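PDB 4EHX: tetraacyldisaccharide 4'-kinase from Aquifex aeolicus, which catalyses transfer of the gamma-phosphate of ATP to the 4'-position of a tetraacyldisaccharide 1-phosphate, giving lipid IVA on the pathway to lipid A. Local coordinates for residues N21-D25 against K26-K30; D60-K63 against D64-V67; K161-L164 against L165-N169; L170-P173 against L174-R178; E301-E304 against K305-L309. All blocks are in the same frame, centred on the assembly; numbering follows the deposited sequence.

Interaction 1 (N21-D25 against K26-K30); sequences NTLYD and KGFLK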
loop_
_atom_site.group_PDB
_atom_site.type_symbol
_atom_site.label_atom_id
_atom_site.label_comp_id
_atom_site.label_asym_id
_atom_site.label_seq_id
_atom_site.Cartn_x
_atom_site.Cartn_y
_atom_site.Cartn_z
ATOM N N ASN A 21 10.960 -20.349 -4.621
ATOM C CA ASN A 21 11.561 -19.888 -3.374
ATOM C C ASN A 21 12.769 -20.730 -2.958
ATOM O O ASN A 21 13.720 -20.211 -2.388
ATOM C CB ASN A 21 10.527 -19.789 -2.255
ATOM C CG ASN A 21 9.723 -18.494 -2.324
ATOM O OD1 ASN A 21 10.269 -17.435 -2.617
ATOM N ND2 ASN A 21 8.420 -18.581 -2.055
ATOM N N THR A 22 12.729 -22.024 -3.260
ATOM C CA THR A 22 13.892 -22.880 -3.003
ATOM C C THR A 22 15.105 -22.398 -3.795
ATOM O O THR A 22 16.234 -22.362 -3.277
ATOM C CB THR A 22 13.591 -24.349 -3.336
ATOM O OG1 THR A 22 12.573 -24.828 -2.449
ATOM C CG2 THR A 22 14.838 -25.207 -3.188
ATOM N N LEU A 23 14.881 -22.004 -5.044
ATOM C CA LEU A 23 15.989 -21.503 -5.859
ATOM C C LEU A 23 16.642 -20.269 -5.235
ATOM O O LEU A 23 17.874 -20.187 -5.153
ATOM C CB LEU A 23 15.534 -21.222 -7.297
ATOM C CG LEU A 23 15.106 -22.472 -8.077
ATOM C CD1 LEU A 23 14.520 -22.106 -9.435
ATOM C CD2 LEU A 23 16.273 -23.426 -8.232
ATOM N N TYR A 24 15.833 -19.316 -4.776
ATOM C CA TYR A 24 16.400 -18.147 -4.106
ATOM C C TYR A 24 17.046 -18.517 -2.775
ATOM O O TYR A 24 18.125 -18.027 -2.464
ATOM C CB TYR A 24 15.362 -17.048 -3.903
ATOM C CG TYR A 24 15.153 -16.211 -5.151
ATOM C CD1 TYR A 24 16.096 -15.265 -5.531
ATOM C CD2 TYR A 24 14.032 -16.387 -5.953
ATOM C CE1 TYR A 24 15.921 -14.504 -6.658
ATOM C CE2 TYR A 24 13.845 -15.619 -7.099
ATOM C CZ TYR A 24 14.799 -14.686 -7.443
ATOM O OH TYR A 24 14.651 -13.921 -8.572
ATOM N N ASP A 25 16.370 -19.366 -1.998
ATOM C CA ASP A 25 16.871 -19.808 -0.693
ATOM C C ASP A 25 18.296 -20.353 -0.803
ATOM O O ASP A 25 19.139 -20.086 0.047
ATOM C CB ASP A 25 15.984 -20.923 -0.122
ATOM C CG ASP A 25 14.668 -20.417 0.423
ATOM O OD1 ASP A 25 14.450 -19.183 0.463
ATOM O OD2 ASP A 25 13.839 -21.271 0.834
ATOM N N LYS A 26 18.548 -21.117 -1.860
ATOM C CA LYS A 26 19.791 -21.865 -2.000
ATOM C C LYS A 26 20.808 -21.235 -2.946
ATOM O O LYS A 26 21.814 -21.862 -3.281
ATOM C CB LYS A 26 19.478 -23.303 -2.422
ATOM C CG LYS A 26 18.586 -24.023 -1.422
ATOM C CD LYS A 26 18.504 -25.518 -1.691
ATOM C CE LYS A 26 18.020 -26.259 -0.444
ATOM N NZ LYS A 26 17.479 -27.616 -0.753
ATOM N N GLY A 27 20.543 -20.011 -3.392
ATOM C CA GLY A 27 21.530 -19.275 -4.156
ATOM C C GLY A 27 21.587 -19.624 -5.629
ATOM O O GLY A 27 22.576 -19.338 -6.302
ATOM N N PHE A 28 20.520 -20.220 -6.145
ATOM C CA PHE A 28 20.486 -20.616 -7.554
ATOM C C PHE A 28 20.068 -19.486 -8.492
ATOM O O PHE A 28 20.257 -19.573 -9.711
ATOM C CB PHE A 28 19.580 -21.822 -7.739
ATOM C CG PHE A 28 20.183 -23.107 -7.245
ATOM C CD1 PHE A 28 21.071 -23.818 -8.037
ATOM C CD2 PHE A 28 19.855 -23.609 -5.997
ATOM C CE1 PHE A 28 21.620 -25.005 -7.596
ATOM C CE2 PHE A 28 20.401 -24.802 -5.549
ATOM C CZ PHE A 28 21.286 -25.495 -6.349
ATOM N N LEU A 29 19.500 -18.430 -7.917
ATOM C CA LEU A 29 19.110 -17.253 -8.684
ATOM C C LEU A 29 19.755 -16.011 -8.094
ATOM O O LEU A 29 19.920 -15.897 -6.882
ATOM C CB LEU A 29 17.578 -17.097 -8.718
ATOM C CG LEU A 29 16.815 -18.166 -9.514
ATOM C CD1 LEU A 29 15.327 -18.114 -9.196
ATOM C CD2 LEU A 29 17.033 -17.969 -11.004
ATOM N N LYS A 30 20.105 -15.073 -8.962
ATOM C CA LYS A 30 20.853 -13.903 -8.552
ATOM C C LYS A 30 19.981 -12.920 -7.772
ATOM O O LYS A 30 18.835 -12.646 -8.151
ATOM C CB LYS A 30 21.455 -13.205 -9.773
ATOM C CG LYS A 30 22.461 -12.102 -9.430
ATOM C CD LYS A 30 23.397 -11.857 -10.604
ATOM C CE LYS A 30 24.179 -10.565 -10.436
ATOM N NZ LYS A 30 24.611 -10.000 -11.753
HETATM O O HOH W 1 17.060 -13.491 -10.017
#
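At the end of helix 7-25, F28 N reaches back to L23 O (2.8 Å) while G27 N makes a longer bond to Y24 O (3.3 Å), just after K26 N has bonded T22 O in the ordinary helical way. This pair of bonds, with G27 at a positive phi of 82° as the C-prime residue, defines a Schellman motif. Its customary apolar partner contact is present too, as L23 CD2 packs on F28 CB at 3.7 Å, the two side chains crossing at about a right angle. L29 then folds back over the helix. Its CD1 touches L23 CB at 3.6 Å, and its CB lies over one face of the Y24 ring, 3.9 Å from the centroid, in a CH-pi contact. Y24 CB points away from the turn, but with CG beside the backbone N (chi1 -81°) the ring swings back to meet L29. A water joins Y24 OH (2.8 Å) to K30 O, which also lies near the plane of the ring at its edge. Further round, the extended K26 chain runs alongside T22, and the D25 carboxylate turns to a salt bridge with R144.

Interaction 2 (D60-K63 against D64-V67); sequences DLLK and DKRV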
loop_
_atom_site.group_PDB
_atom_site.type_symbol
_atom_site.label_atom_id
_atom_site.label_comp_id
_atom_site.label_asym_id
_atom_site.label_seq_id
_atom_site.Cartn_x
_atom_site.Cartn_y
_atom_site.Cartn_z
ATOM N N ASP A 60 7.508 8.787 6.516
ATOM C CA ASP A 60 7.550 9.846 7.518
ATOM C C ASP A 60 8.657 9.637 8.560
ATOM O O ASP A 60 9.270 10.599 9.025
ATOM C CB ASP A 60 6.194 10.004 8.225
ATOM C CG ASP A 60 6.220 11.103 9.275
ATOM O OD1 ASP A 60 6.141 12.277 8.870
ATOM O OD2 ASP A 60 6.341 10.807 10.490
ATOM N N LEU A 61 8.919 8.387 8.924
ATOM C CA LEU A 61 10.010 8.107 9.854
ATOM C C LEU A 61 11.335 8.539 9.223
ATOM O O LEU A 61 12.265 8.951 9.922
ATOM C CB LEU A 61 10.068 6.619 10.224
ATOM C CG LEU A 61 8.944 6.044 11.089
ATOM C CD1 LEU A 61 9.215 4.579 11.404
ATOM C CD2 LEU A 61 8.780 6.864 12.378
ATOM N N LEU A 62 11.400 8.457 7.899
ATOM C CA LEU A 62 12.603 8.808 7.133
ATOM C C LEU A 62 12.554 10.213 6.533
ATOM O O LEU A 62 13.177 10.478 5.502
ATOM C CB LEU A 62 12.781 7.790 5.997
ATOM C CG LEU A 62 13.102 6.362 6.435
ATOM C CD1 LEU A 62 12.740 5.335 5.355
ATOM C CD2 LEU A 62 14.591 6.260 6.819
ATOM N N LYS A 63 11.822 11.118 7.175
ATOM C CA LYS A 63 11.636 12.462 6.619
ATOM C C LYS A 63 12.939 13.258 6.482
ATOM O O LYS A 63 13.004 14.249 5.751
ATOM C CB LYS A 63 10.633 13.251 7.457
ATOM C CG LYS A 63 11.083 13.517 8.873
ATOM C CD LYS A 63 10.020 14.333 9.618
ATOM C CE LYS A 63 10.480 14.596 11.045
ATOM N NZ LYS A 63 9.510 15.388 11.856
ATOM N N ASP A 64 13.972 12.824 7.187
ATOM C CA ASP A 64 15.267 13.491 7.128
ATOM C C ASP A 64 16.139 12.973 5.976
ATOM O O ASP A 64 17.247 13.461 5.773
ATOM C CB ASP A 64 15.996 13.341 8.467
ATOM C CG ASP A 64 15.232 13.988 9.625
ATOM O OD1 ASP A 64 14.750 15.135 9.464
ATOM O OD2 ASP A 64 15.101 13.347 10.692
ATOM N N LYS A 65 15.640 11.985 5.234
ATOM C CA LYS A 65 16.383 11.385 4.125
ATOM C C LYS A 65 15.689 11.645 2.788
ATOM O O LYS A 65 14.477 11.887 2.740
ATOM C CB LYS A 65 16.491 9.862 4.303
ATOM C CG LYS A 65 17.276 9.408 5.525
ATOM C CD LYS A 65 18.750 9.784 5.403
ATOM C CE LYS A 65 19.592 9.105 6.473
ATOM N NZ LYS A 65 21.034 9.451 6.291
ATOM N N ARG A 66 16.456 11.567 1.706
ATOM C CA ARG A 66 15.891 11.623 0.366
ATOM C C ARG A 66 15.346 10.239 0.030
ATOM O O ARG A 66 16.116 9.304 -0.186
ATOM C CB ARG A 66 16.955 12.063 -0.643
ATOM C CG ARG A 66 17.452 13.499 -0.396
ATOM C CD ARG A 66 18.703 13.812 -1.221
ATOM N NE ARG A 66 18.438 13.820 -2.660
ATOM C CZ ARG A 66 17.937 14.862 -3.325
ATOM N NH1 ARG A 66 17.629 15.977 -2.676
ATOM N NH2 ARG A 66 17.734 14.789 -4.638
ATOM N N VAL A 67 14.018 10.111 0.002
ATOM C CA VAL A 67 13.361 8.800 -0.132
ATOM C C VAL A 67 12.785 8.601 -1.529
ATOM O O VAL A 67 12.210 9.524 -2.124
ATOM C CB VAL A 67 12.198 8.693 0.893
ATOM C CG1 VAL A 67 11.410 7.375 0.716
ATOM C CG2 VAL A 67 12.720 8.868 2.328
HETATM O O HOH W 2 14.260 10.852 9.381
HETATM O O HOH W 3 11.757 12.548 3.038
#
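The flat carbonyl group of L62 meets K65 N above its plane, some 50° out of it, through a hydrogen bond of 2.9 Å that is itself fairly straight (161°). V67 CG2 comes to 3.6 Å from that same L62 O and also packs on L62 CB. The other flat group, the D64 carboxylate, lies beside the K63 side chain, both pointing the same way, with OD1 4.1 Å from K63 CG. K63 CG sits between its own backbone N and carbonyl carbon (chi1 64°), which brings it to 3.4 Å from D64 N, while the extended remainder leaves K63 NZ well short of contact with the carboxylate. A water bridges the bend: it donates to L61 O at 2.8 Å, accepts from D64 N at 3.0 Å and gives a weak bond to D64 OD2. Beyond the bend, the ammonium end of K65 makes a cation-pi contact with F314, and L62 touches I310 of helix 303-312. L62 to K65 form a type I beta turn, by which helix 51-61, whose first residues belong to the predicted ATP-binding site, passes into strand 67-71 of the P-loop kinase core.

Interaction 3 (K161-L164 against L165-N169); sequences KDRL and LPAGN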
loop_
_atom_site.group_PDB
_atom_site.type_symbol
_atom_site.label_atom_id
_atom_site.label_comp_id
_atom_site.label_asym_id
_atom_site.label_seq_id
_atom_site.Cartn_x
_atom_site.Cartn_y
_atom_site.Cartn_z
ATOM N N LYS A 161 -5.036 -17.812 9.032
ATOM C CA LYS A 161 -6.047 -18.844 8.850
ATOM C C LYS A 161 -6.322 -19.120 7.376
ATOM O O LYS A 161 -7.182 -19.930 7.052
ATOM C CB LYS A 161 -7.348 -18.428 9.543
ATOM C CG LYS A 161 -7.181 -18.084 11.019
ATOM C CD LYS A 161 -8.451 -17.485 11.621
ATOM C CE LYS A 161 -8.699 -16.074 11.113
ATOM N NZ LYS A 161 -9.766 -15.378 11.884
ATOM N N ASP A 162 -5.589 -18.449 6.490
ATOM C CA ASP A 162 -5.909 -18.437 5.066
ATOM C C ASP A 162 -5.206 -19.563 4.292
ATOM O O ASP A 162 -4.445 -20.343 4.860
ATOM C CB ASP A 162 -5.526 -17.075 4.476
ATOM C CG ASP A 162 -6.450 -16.635 3.346
ATOM O OD1 ASP A 162 -6.911 -17.499 2.576
ATOM O OD2 ASP A 162 -6.717 -15.415 3.231
ATOM N N ARG A 163 -5.466 -19.630 2.990
ATOM C CA ARG A 163 -4.909 -20.670 2.132
ATOM C C ARG A 163 -4.311 -20.061 0.869
ATOM O O ARG A 163 -4.639 -18.938 0.496
ATOM C CB ARG A 163 -5.997 -21.675 1.743
ATOM C CG ARG A 163 -6.567 -22.475 2.906
ATOM C CD ARG A 163 -7.740 -23.335 2.456
ATOM N NE ARG A 163 -8.812 -22.530 1.875
ATOM C CZ ARG A 163 -10.009 -23.001 1.534
ATOM N NH1 ARG A 163 -10.303 -24.283 1.717
ATOM N NH2 ARG A 163 -10.917 -22.188 1.011
ATOM N N LEU A 164 -3.445 -20.811 0.198
ATOM C CA LEU A 164 -2.882 -20.360 -1.067
ATOM C C LEU A 164 -3.959 -20.101 -2.118
ATOM O O LEU A 164 -4.940 -20.834 -2.207
ATOM C CB LEU A 164 -1.890 -21.397 -1.612
ATOM C CG LEU A 164 -0.497 -21.316 -0.988
ATOM C CD1 LEU A 164 0.306 -22.574 -1.266
ATOM C CD2 LEU A 164 0.222 -20.093 -1.504
ATOM N N LEU A 165 -3.758 -19.043 -2.905
ATOM C CA LEU A 165 -4.481 -18.829 -4.155
ATOM C C LEU A 165 -4.488 -20.092 -5.001
ATOM O O LEU A 165 -3.496 -20.827 -5.020
ATOM C CB LEU A 165 -3.769 -17.745 -4.974
ATOM C CG LEU A 165 -3.808 -16.315 -4.442
ATOM C CD1 LEU A 165 -2.713 -15.483 -5.096
ATOM C CD2 LEU A 165 -5.178 -15.710 -4.691
ATOM N N PRO A 166 -5.582 -20.330 -5.743
ATOM C CA PRO A 166 -6.783 -19.485 -5.764
ATOM C C PRO A 166 -7.829 -19.874 -4.721
ATOM O O PRO A 166 -8.811 -19.150 -4.562
ATOM C CB PRO A 166 -7.338 -19.716 -7.171
ATOM C CG PRO A 166 -6.932 -21.100 -7.497
ATOM C CD PRO A 166 -5.597 -21.331 -6.828
ATOM N N ALA A 167 -7.641 -20.988 -4.019
ATOM C CA ALA A 167 -8.616 -21.382 -2.992
ATOM C C ALA A 167 -8.713 -20.324 -1.884
ATOM O O ALA A 167 -9.796 -20.031 -1.379
ATOM C CB ALA A 167 -8.280 -22.743 -2.406
ATOM N N GLY A 168 -7.575 -19.753 -1.506
ATOM C CA GLY A 168 -7.562 -18.675 -0.527
ATOM C C GLY A 168 -6.875 -17.448 -1.082
ATOM O O GLY A 168 -6.734 -17.316 -2.297
ATOM N N ASN A 169 -6.423 -16.563 -0.196
ATOM C CA ASN A 169 -5.822 -15.300 -0.614
ATOM C C ASN A 169 -4.307 -15.228 -0.505
ATOM O O ASN A 169 -3.716 -14.201 -0.827
ATOM C CB ASN A 169 -6.426 -14.135 0.179
ATOM C CG ASN A 169 -7.924 -14.066 0.049
ATOM O OD1 ASN A 169 -8.445 -13.732 -1.014
ATOM N ND2 ASN A 169 -8.627 -14.395 1.125
#
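D162 sends its side chain from CB straight toward the segment 165-169, with a first torsion (chi1 -147°) displaced from a staggered position. CG comes to 3.5 Å from N169 N, and the two oxygens then divide the work. OD1 takes N169 N at 3.0 Å from above the carboxylate plane, and uses its anti lone pair for the neighbouring R163 N at 2.6 Å. It also approaches G168 CA, where no side chain stands in the way. OD2 offers its syn lone pair to N169 ND2 at 3.0 Å; the acceptor lies in the amide plane, although amide and carboxylate are nearly perpendicular (87°). Alongside, G168 N bonds to L164 O at 2.9 Å, closing the turn that contains the cis peptide before P166, and A167 CB lies over one face of the R163 guanidinium. Because three N-H groups hold the carboxylate, its rotation is fixed, and with it the placing of N169, whose backbone bonds to V46 of the predicted ATP-binding loop.

Interaction 4 (L170-P173 against L174-R178); sequences LREP and LKEIR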
loop_
_atom_site.group_PDB
_atom_site.type_symbol
_atom_site.label_atom_id
_atom_site.label_comp_id
_atom_site.label_asym_id
_atom_site.label_seq_id
_atom_site.Cartn_x
_atom_site.Cartn_y
_atom_site.Cartn_z
ATOM N N LEU A 170 -3.666 -16.298 -0.048
ATOM C CA LEU A 170 -2.219 -16.243 0.150
ATOM C C LEU A 170 -1.453 -16.304 -1.176
ATOM O O LEU A 170 -1.716 -17.163 -2.031
ATOM C CB LEU A 170 -1.753 -17.352 1.100
ATOM C CG LEU A 170 -2.247 -17.249 2.546
ATOM C CD1 LEU A 170 -1.712 -18.416 3.372
ATOM C CD2 LEU A 170 -1.834 -15.912 3.152
ATOM N N ARG A 171 -0.503 -15.392 -1.349
ATOM C CA ARG A 171 0.367 -15.417 -2.522
ATOM C C ARG A 171 1.500 -16.421 -2.329
ATOM O O ARG A 171 2.077 -16.899 -3.305
ATOM C CB ARG A 171 0.938 -14.016 -2.814
ATOM C CG ARG A 171 -0.088 -13.069 -3.432
ATOM C CD ARG A 171 0.539 -11.749 -3.881
ATOM N NE ARG A 171 0.866 -10.887 -2.751
ATOM C CZ ARG A 171 1.313 -9.642 -2.868
ATOM N NH1 ARG A 171 1.485 -9.101 -4.070
ATOM N NH2 ARG A 171 1.588 -8.933 -1.783
ATOM N N GLU A 172 1.832 -16.693 -1.065
ATOM C CA GLU A 172 2.883 -17.646 -0.687
ATOM C C GLU A 172 2.475 -18.345 0.594
ATOM O O GLU A 172 1.738 -17.770 1.404
ATOM C CB GLU A 172 4.196 -16.934 -0.357
ATOM C CG GLU A 172 4.706 -15.981 -1.364
ATOM C CD GLU A 172 6.096 -15.513 -1.000
ATOM O OE1 GLU A 172 6.245 -14.350 -0.561
ATOM O OE2 GLU A 172 7.039 -16.327 -1.137
ATOM N N PRO A 173 2.999 -19.562 0.813
ATOM C CA PRO A 173 2.730 -20.335 2.029
ATOM C C PRO A 173 3.209 -19.580 3.248
ATOM O O PRO A 173 4.178 -18.825 3.162
ATOM C CB PRO A 173 3.591 -21.584 1.847
ATOM C CG PRO A 173 3.768 -21.716 0.374
ATOM C CD PRO A 173 3.802 -20.324 -0.165
ATOM N N LEU A 174 2.536 -19.792 4.375
ATOM C CA LEU A 174 2.887 -19.118 5.623
ATOM C C LEU A 174 4.319 -19.393 6.104
ATOM O O LEU A 174 4.880 -18.594 6.845
ATOM C CB LEU A 174 1.876 -19.479 6.718
ATOM C CG LEU A 174 0.428 -19.008 6.542
ATOM C CD1 LEU A 174 -0.472 -19.612 7.627
ATOM C CD2 LEU A 174 0.333 -17.480 6.547
ATOM N N LYS A 175 4.919 -20.515 5.702
ATOM C CA LYS A 175 6.301 -20.791 6.110
ATOM C C LYS A 175 7.259 -19.671 5.676
ATOM O O LYS A 175 8.319 -19.481 6.276
ATOM C CB LYS A 175 6.799 -22.143 5.563
ATOM C CG LYS A 175 7.096 -22.149 4.066
ATOM C CD LYS A 175 7.610 -23.523 3.571
ATOM C CE LYS A 175 8.009 -23.434 2.097
ATOM N NZ LYS A 175 8.647 -24.687 1.579
ATOM N N GLU A 176 6.893 -18.943 4.628
ATOM C CA GLU A 176 7.743 -17.867 4.112
ATOM C C GLU A 176 7.805 -16.641 5.019
ATOM O O GLU A 176 8.561 -15.708 4.769
ATOM C CB GLU A 176 7.320 -17.475 2.693
ATOM C CG GLU A 176 7.461 -18.621 1.700
ATOM C CD GLU A 176 8.890 -19.143 1.601
ATOM O OE1 GLU A 176 9.058 -20.328 1.260
ATOM O OE2 GLU A 176 9.846 -18.369 1.851
ATOM N N ILE A 177 7.013 -16.642 6.078
ATOM C CA ILE A 177 7.187 -15.648 7.132
ATOM C C ILE A 177 8.652 -15.611 7.592
ATOM O O ILE A 177 9.161 -14.568 8.001
ATOM C CB ILE A 177 6.227 -15.920 8.313
ATOM C CG1 ILE A 177 4.805 -15.517 7.908
ATOM C CG2 ILE A 177 6.659 -15.150 9.575
ATOM C CD1 ILE A 177 3.719 -16.008 8.862
ATOM N N ARG A 178 9.342 -16.743 7.490
ATOM C CA ARG A 178 10.753 -16.801 7.871
ATOM C C ARG A 178 11.666 -15.788 7.158
ATOM O O ARG A 178 12.733 -15.446 7.677
ATOM C CB ARG A 178 11.310 -18.226 7.700
ATOM C CG ARG A 178 11.452 -18.696 6.254
ATOM C CD ARG A 178 11.806 -20.191 6.232
ATOM N NE ARG A 178 11.855 -20.731 4.875
ATOM C CZ ARG A 178 11.744 -22.028 4.580
ATOM N NH1 ARG A 178 11.567 -22.919 5.550
ATOM N NH2 ARG A 178 11.802 -22.435 3.317
#
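The backbone link is a bond from E176 N to P173 O, 3.1 Å long and nearly straight at 161°. It is the first of a run of three-residue steps, continued by I177 N to L174 O and R178 N to K175 O. Apolar contact comes from L170, whose CD1 rests 3.9 Å from L174 CG and as near to L174 CD2, the two side chains crossing at about a right angle. Charged groups form the third kind. E172 and E176 turn their carboxylates almost parallel, 7° apart, and bring their OE2 atoms to 4.6 Å from each other. With E176 CG beside its backbone N (chi1 -62°), CG lies 3.7 Å from E172 OE2; the bend at chi2 then turns the carboxylate. The closeness of two like charges is answered by R179, whose NH1 makes a salt bridge to both, while Q142 bonds E172 OE1; such a setting would be expected to help keep both glutamates ionised. What results is a 3-10 segment entered directly from a proline, lying in the long loop between helix 157-160 and strand 182-186, where L170 packs close to S45 of the predicted ATP-binding loop of this P-loop kinase.

Interaction 5 (E301-E304 against K305-L309); sequences EREE and KLKKL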
loop_
_atom_site.group_PDB
_atom_site.type_symbol
_atom_site.label_atom_id
_atom_site.label_comp_id
_atom_site.label_asym_id
_atom_site.label_seq_id
_atom_site.Cartn_x
_atom_site.Cartn_y
_atom_site.Cartn_z
ATOM N N GLU A 301 3.063 0.225 17.892
ATOM C CA GLU A 301 3.678 -0.067 19.181
ATOM C C GLU A 301 5.202 -0.231 19.057
ATOM O O GLU A 301 5.692 -0.735 18.048
ATOM C CB GLU A 301 3.065 -1.324 19.804
ATOM C CG GLU A 301 1.621 -1.167 20.213
ATOM C CD GLU A 301 1.135 -2.317 21.080
ATOM O OE1 GLU A 301 1.939 -3.229 21.375
ATOM O OE2 GLU A 301 -0.052 -2.304 21.467
ATOM N N ARG A 302 5.935 0.206 20.078
ATOM C CA ARG A 302 7.403 0.050 20.134
ATOM C C ARG A 302 8.072 0.741 18.954
ATOM O O ARG A 302 9.056 0.257 18.410
ATOM C CB ARG A 302 7.800 -1.428 20.144
ATOM C CG ARG A 302 7.050 -2.284 21.148
ATOM C CD ARG A 302 7.273 -3.775 20.880
ATOM N NE ARG A 302 8.594 -4.232 21.309
ATOM C CZ ARG A 302 9.500 -4.787 20.507
ATOM N NH1 ARG A 302 9.236 -4.966 19.219
ATOM N NH2 ARG A 302 10.672 -5.170 20.997
ATOM N N GLU A 303 7.499 1.866 18.541
ATOM C CA GLU A 303 8.001 2.617 17.398
ATOM C C GLU A 303 9.519 2.895 17.458
ATOM O O GLU A 303 10.229 2.810 16.442
ATOM C CB GLU A 303 7.188 3.908 17.301
ATOM C CG GLU A 303 7.807 5.034 16.558
ATOM C CD GLU A 303 6.803 6.146 16.390
ATOM O OE1 GLU A 303 5.946 6.026 15.491
ATOM O OE2 GLU A 303 6.845 7.107 17.181
ATOM N N GLU A 304 10.025 3.205 18.642
ATOM C CA GLU A 304 11.450 3.482 18.773
ATOM C C GLU A 304 12.332 2.275 18.438
ATOM O O GLU A 304 13.457 2.450 17.978
ATOM C CB GLU A 304 11.788 4.059 20.151
ATOM C CG GLU A 304 11.348 5.513 20.287
ATOM C CD GLU A 304 11.146 5.932 21.726
ATOM O OE1 GLU A 304 9.982 5.873 22.207
ATOM O OE2 GLU A 304 12.153 6.315 22.368
ATOM N N LYS A 305 11.831 1.063 18.670
ATOM C CA LYS A 305 12.574 -0.132 18.277
ATOM C C LYS A 305 12.626 -0.267 16.755
ATOM O O LYS A 305 13.634 -0.702 16.198
ATOM C CB LYS A 305 11.979 -1.401 18.885
ATOM C CG LYS A 305 11.919 -1.395 20.412
ATOM C CD LYS A 305 13.293 -1.231 21.023
ATOM C CE LYS A 305 14.206 -2.393 20.655
ATOM N NZ LYS A 305 15.618 -2.097 21.011
ATOM N N LEU A 306 11.541 0.086 16.081
ATOM C CA LEU A 306 11.559 0.063 14.623
ATOM C C LEU A 306 12.521 1.123 14.086
ATOM O O LEU A 306 13.287 0.859 13.149
ATOM C CB LEU A 306 10.154 0.233 14.049
ATOM C CG LEU A 306 10.092 0.345 12.524
ATOM C CD1 LEU A 306 10.643 -0.946 11.878
ATOM C CD2 LEU A 306 8.671 0.616 12.063
ATOM N N LYS A 307 12.518 2.303 14.712
ATOM C CA LYS A 307 13.410 3.386 14.301
ATOM C C LYS A 307 14.856 2.932 14.417
ATOM O O LYS A 307 15.689 3.255 13.571
ATOM C CB LYS A 307 13.203 4.648 15.163
ATOM C CG LYS A 307 11.880 5.392 14.882
ATOM C CD LYS A 307 11.774 6.634 15.774
ATOM C CE LYS A 307 10.569 7.510 15.425
ATOM N NZ LYS A 307 10.455 8.650 16.392
ATOM N N LYS A 308 15.161 2.192 15.476
ATOM C CA LYS A 308 16.517 1.680 15.660
ATOM C C LYS A 308 16.913 0.699 14.564
ATOM O O LYS A 308 18.045 0.746 14.081
ATOM C CB LYS A 308 16.683 1.035 17.038
ATOM C CG LYS A 308 18.076 0.471 17.304
ATOM C CD LYS A 308 18.257 0.145 18.780
ATOM C CE LYS A 308 19.643 -0.425 19.055
ATOM N NZ LYS A 308 19.810 -0.791 20.491
ATOM N N LEU A 309 15.998 -0.187 14.169
ATOM C CA LEU A 309 16.300 -1.133 13.092
ATOM C C LEU A 309 16.582 -0.373 11.811
ATOM O O LEU A 309 17.469 -0.735 11.047
ATOM C CB LEU A 309 15.146 -2.106 12.827
ATOM C CG LEU A 309 14.883 -3.254 13.802
ATOM C CD1 LEU A 309 13.610 -3.986 13.387
ATOM C CD2 LEU A 309 16.068 -4.214 13.866
HETATM O O HOH W 4 8.903 7.369 18.841
#
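R302 O is gripped by two backbone donors, K305 N at 2.9 Å and, more weakly, L306 N at 3.4 Å. The K305 donor stands above the carbonyl plane, about 50° out of it, as the chain tightens into helix 303-312 from R302, the N-cap residue, which carries an unusual positive phi. Regular helical bonds follow, from K307 N to E303 O at 2.9 Å and from K308 N to E304 O. Outside the backbone, K305 CG lies over one face of the R302 guanidinium, 4.0 Å above its plane and displaced toward the rim, while the K305 chain, bent at chi2 and chi3, keeps its ammonium group out of contact with the guanidinium. E303 and K307, four residues apart, run obliquely across each other, with E303 CG 3.9 Å from K307 CE. With E303 CG anti to the backbone N (chi1 158°) and the K307 chain extended, E303 OE2 and K307 NZ come to 4.0 Å, too far for a direct salt bridge. A water bridges the two, donating to E303 OE2 at 2.7 Å and accepting from K307 NZ at 3.2 Å. The other carboxylate oxygen, OE1, bonds to Y57 OH of helix 51-61, against which L306 also packs. The opposite charges are thus coupled through solvent, and two acidic residues in the first turn, E303 and E304, should interact favourably with the helix dipole.

How the interactions relate
Read from the N terminus, the five contacts come in series; none nests within or crosses another, each made within one continuous piece of chain. Interaction 1 ends helix 7-25, and interaction 2 carries helix 51-61 into strand 67-71. Interactions 3 and 4 shape successive parts of the loop between helix 157-160 and strand 182-186, joined by a probable hydrogen bond from L170 N to R163 O. Interaction 5 starts the last helix. Two groups emerge in space. Interaction 4 also meets interaction 1, where N21 ND2 probably hydrogen-bonds to E172 OE2, tying the loop to helix 7-25. Interactions 2 and 5 pack through L61 and K307. The centres of interactions 2 and 3, on opposite sides of the chain's centre, are about 35 Å apart.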